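Local coordinates for protein structure-specific endonuclease subunit SLX1 (Candida glabrata, PDB 4XLG) that probably serves as the catalytic subunit of the SLX1-SLX4 endonuclease, nicking the duplex part of branched DNA close to junctions with single-stranded DNA during repair and recombination, at residues 202-207 and 243-248. The protein carries 1 engineered substitution. Sequence-based numbering, arbitrary orientation.
With ZN (zinc ion), chain D.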
ATOM      1  N   THR B 202      -2.764 -14.280   8.054  1.00 24.06           N
ATOM      2  CA  THR B 202      -3.704 -15.375   8.401  1.00 24.39           C
ATOM      3  C   THR B 202      -3.857 -15.499   9.899  1.00 29.40           C
ATOM      4  O   THR B 202      -4.978 -15.574  10.418  1.00 28.92           O
ATOM      5  CB  THR B 202      -3.238 -16.732   7.788  1.00 27.21           C
ATOM      6  OG1 THR B 202      -3.111 -16.543   6.359  1.00 30.78           O
ATOM      7  CG2 THR B 202      -4.234 -17.826   8.076  1.00 33.66           C
ATOM      8  N   LYS B 203      -2.722 -15.544  10.597  1.00 30.66           N
ATOM      9  CA  LYS B 203      -2.731 -15.674  12.050  1.00 32.43           C
ATOM     10  C   LYS B 203      -3.475 -14.502  12.721  1.00 29.94           C
ATOM     11  O   LYS B 203      -4.304 -14.710  13.636  1.00 33.03           O
ATOM     12  CB  LYS B 203      -1.289 -15.774  12.572  1.00 33.64           C
ATOM     13  CG  LYS B 203      -1.183 -15.862  14.116  1.00 43.97           C
ATOM     14  CD  LYS B 203       0.280 -15.689  14.556  1.00 52.00           C
ATOM     15  CE  LYS B 203       0.441 -15.731  16.068  1.00 63.01           C
ATOM     16  NZ  LYS B 203       0.274 -17.095  16.651  1.00 70.98           N
ATOM     17  N   THR B 204      -3.169 -13.281  12.290  1.00 28.65           N
ATOM     18  CA  THR B 204      -3.795 -12.107  12.884  1.00 29.38           C
ATOM     19  C   THR B 204      -5.312 -12.059  12.619  1.00 29.76           C
ATOM     20  O   THR B 204      -6.086 -11.744  13.515  1.00 29.37           O
ATOM     21  CB  THR B 204      -3.102 -10.823  12.377  1.00 30.01           C
ATOM     22  OG1 THR B 204      -1.708 -10.945  12.693  1.00 31.32           O
ATOM     23  CG2 THR B 204      -3.658  -9.562  13.073  1.00 29.24           C
ATOM     24  N   LEU B 205      -5.735 -12.396  11.405  1.00 29.32           N
ATOM     25  CA  LEU B 205      -7.179 -12.477  11.097  1.00 29.96           C
ATOM     26  C   LEU B 205      -7.857 -13.437  12.051  1.00 31.66           C
ATOM     27  O   LEU B 205      -8.903 -13.129  12.592  1.00 32.07           O
ATOM     28  CB  LEU B 205      -7.425 -12.942   9.649  1.00 31.60           C
ATOM     29  CG  LEU B 205      -7.213 -11.877   8.584  1.00 35.10           C
ATOM     30  CD1 LEU B 205      -6.808 -12.513   7.239  1.00 39.65           C
ATOM     31  CD2 LEU B 205      -8.533 -11.058   8.450  1.00 32.85           C
ATOM     32  N   LEU B 206      -7.257 -14.612  12.256  1.00 29.77           N
ATOM     33  CA  LEU B 206      -7.851 -15.606  13.154  1.00 32.47           C
ATOM     34  C   LEU B 206      -8.004 -15.055  14.572  1.00 33.72           C
ATOM     35  O   LEU B 206      -9.033 -15.244  15.223  1.00 35.00           O
ATOM     36  CB  LEU B 206      -6.989 -16.877  13.170  1.00 36.90           C
ATOM     37  CG  LEU B 206      -7.021 -17.772  11.930  1.00 52.63           C
ATOM     38  CD1 LEU B 206      -6.056 -18.972  12.058  1.00 62.01           C
ATOM     39  CD2 LEU B 206      -8.444 -18.246  11.666  1.00 58.83           C
ATOM     40  N   LEU B 207      -6.981 -14.359  15.064  1.00 35.04           N
ATOM     41  CA  LEU B 207      -7.060 -13.777  16.412  1.00 36.36           C
ATOM     42  C   LEU B 207      -8.133 -12.685  16.544  1.00 32.40           C
ATOM     43  O   LEU B 207      -8.872 -12.666  17.554  1.00 35.05           O
ATOM     44  CB  LEU B 207      -5.695 -13.204  16.821  1.00 39.57           C
ATOM     45  CG  LEU B 207      -4.591 -14.214  17.134  1.00 46.99           C
ATOM     46  CD1 LEU B 207      -3.210 -13.533  17.169  1.00 48.93           C
ATOM     47  CD2 LEU B 207      -4.890 -14.895  18.477  1.00 47.31           C
ATOM     48  N   ARG B 243      -3.120  -3.043  16.372  1.00 38.59           N
ATOM     49  CA  ARG B 243      -2.181  -3.924  15.685  1.00 39.60           C
ATOM     50  C   ARG B 243      -1.499  -4.873  16.658  1.00 42.94           C
ATOM     51  O   ARG B 243      -1.023  -5.922  16.258  1.00 46.44           O
ATOM     52  CB  ARG B 243      -1.124  -3.121  14.920  1.00 44.81           C
ATOM     53  CG  ARG B 243      -0.101  -2.418  15.795  1.00 51.15           C
ATOM     54  CD  ARG B 243       0.982  -1.851  14.861  1.00 56.71           C
ATOM     55  NE  ARG B 243       1.970  -1.001  15.521  1.00 65.86           N
ATOM     56  CZ  ARG B 243       3.132  -1.440  16.004  1.00 71.76           C
ATOM     57  NH1 ARG B 243       3.446  -2.732  15.916  1.00 72.84           N
ATOM     58  NH2 ARG B 243       3.978  -0.591  16.576  1.00 72.15           N
ATOM     59  N   ASP B 244      -1.435  -4.500  17.933  1.00 47.36           N
ATOM     60  CA  ASP B 244      -0.938  -5.409  18.956  1.00 48.10           C
ATOM     61  C   ASP B 244      -2.096  -6.347  19.357  1.00 48.49           C
ATOM     62  O   ASP B 244      -3.039  -5.918  20.031  1.00 48.99           O
ATOM     63  CB  ASP B 244      -0.406  -4.613  20.158  1.00 54.66           C
ATOM     64  CG  ASP B 244       0.096  -5.494  21.299  1.00 56.67           C
ATOM     65  OD1 ASP B 244      -0.121  -6.724  21.293  1.00 60.30           O
ATOM     66  OD2 ASP B 244       0.694  -4.926  22.242  1.00 56.04           O
ATOM     67  N   THR B 245      -2.028  -7.614  18.937  1.00 46.82           N
ATOM     68  CA  THR B 245      -3.140  -8.550  19.147  1.00 45.91           C
ATOM     69  C   THR B 245      -3.366  -8.866  20.631  1.00 50.78           C
ATOM     70  O   THR B 245      -4.376  -9.483  20.991  1.00 52.85           O
ATOM     71  CB  THR B 245      -2.925  -9.890  18.387  1.00 51.88           C
ATOM     72  OG1 THR B 245      -1.721 -10.511  18.840  1.00 50.89           O
ATOM     73  CG2 THR B 245      -2.861  -9.680  16.857  1.00 47.97           C
ATOM     74  N   SER B 246      -2.421  -8.502  21.494  1.00 53.26           N
ATOM     75  CA  SER B 246      -2.639  -8.739  22.917  1.00 60.76           C
ATOM     76  C   SER B 246      -3.191  -7.470  23.582  1.00 60.32           C
ATOM     77  O   SER B 246      -3.636  -7.503  24.723  1.00 65.92           O
ATOM     78  CB  SER B 246      -1.358  -9.207  23.607  1.00 68.74           C
ATOM     79  OG  SER B 246      -0.378  -8.192  23.537  1.00 75.94           O
ATOM     80  N   CYS B 247      -3.177  -6.351  22.858  1.00 57.91           N
ATOM     81  CA  CYS B 247      -3.875  -5.159  23.336  1.00 56.20           C
ATOM     82  C   CYS B 247      -5.365  -5.394  23.155  1.00 55.31           C
ATOM     83  O   CYS B 247      -5.795  -6.028  22.186  1.00 55.72           O
ATOM     84  CB  CYS B 247      -3.429  -3.888  22.593  1.00 51.93           C
ATOM     85  SG  CYS B 247      -4.372  -2.380  23.055  1.00 51.53           S
ATOM     86  N   THR B 248      -6.157  -4.887  24.089  1.00 53.72           N
ATOM     87  CA  THR B 248      -7.583  -5.139  24.044  1.00 55.68           C
ATOM     88  C   THR B 248      -8.395  -4.081  23.285  1.00 52.90           C
ATOM     89  O   THR B 248      -9.609  -4.198  23.224  1.00 56.63           O
ATOM     90  CB  THR B 248      -8.161  -5.252  25.468  1.00 61.57           C
ATOM     91  OG1 THR B 248      -7.941  -4.018  26.173  1.00 65.49           O
ATOM     92  CG2 THR B 248      -7.499  -6.402  26.213  1.00 60.49           C
TER
HETATM   93 ZN    ZN D 402      -3.262  -0.851  21.516  1.00 48.47          ZN
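Thr245 meets Thr204 and Leu207 without any flat group between them; the carboxylate of Asp244, one residue before Thr245, shapes the turn that carries Thr245. Both donors of Ser246 approach one face of that carboxylate. The backbone N of Ser246 meets Asp244 OD1 at 2.9 Å from above the plane, 39° out of it. Ser246 OG donates to the same oxygen at 2.7 Å, on the syn side. Two good bonds thus grip OD1 and should limit rotation of the carboxylate. A weak third comes from the N of Cys247. The backbone bond from Cys247 N to Asp244 O closes a type I turn, which presents Thr245 to the helix.

Across the contact the touch is van der Waals only. Thr245 CG2 lies 3.9 Å from Thr204 CG2, methyl against methyl. Leu207 comes in about square to the Thr245 side chain. Its CD1 rests 3.8 Å from Thr245 OG1 and also touches CB and CG2. One leucine methyl therefore spans the branch point of the threonine. Thr204 turns its methyl anti to the backbone N (OG1 chi1 -56°), which sends OG1 back to Glu200 O in its own helix. Lys211, further along helix 176-213, donates NZ to Thr245 O, adding a polar tie beside this small surface patch. Tyr294 of helix 288-299 also packs on Thr204.

Two residues past Thr245, Cys247 SG binds a zinc ion at 2.4 Å. Cys242, Cys279 and Cys282 complete that site. The patch thus sets the long helix 176-213 against the loop between strands 239-241 and 250-252. That loop has an Asx turn and a type I turn that both start at Asp244, and it carries a zinc ligand of what is probably the SLX1-type zinc finger, in a C-terminal region assigned to the RING clan.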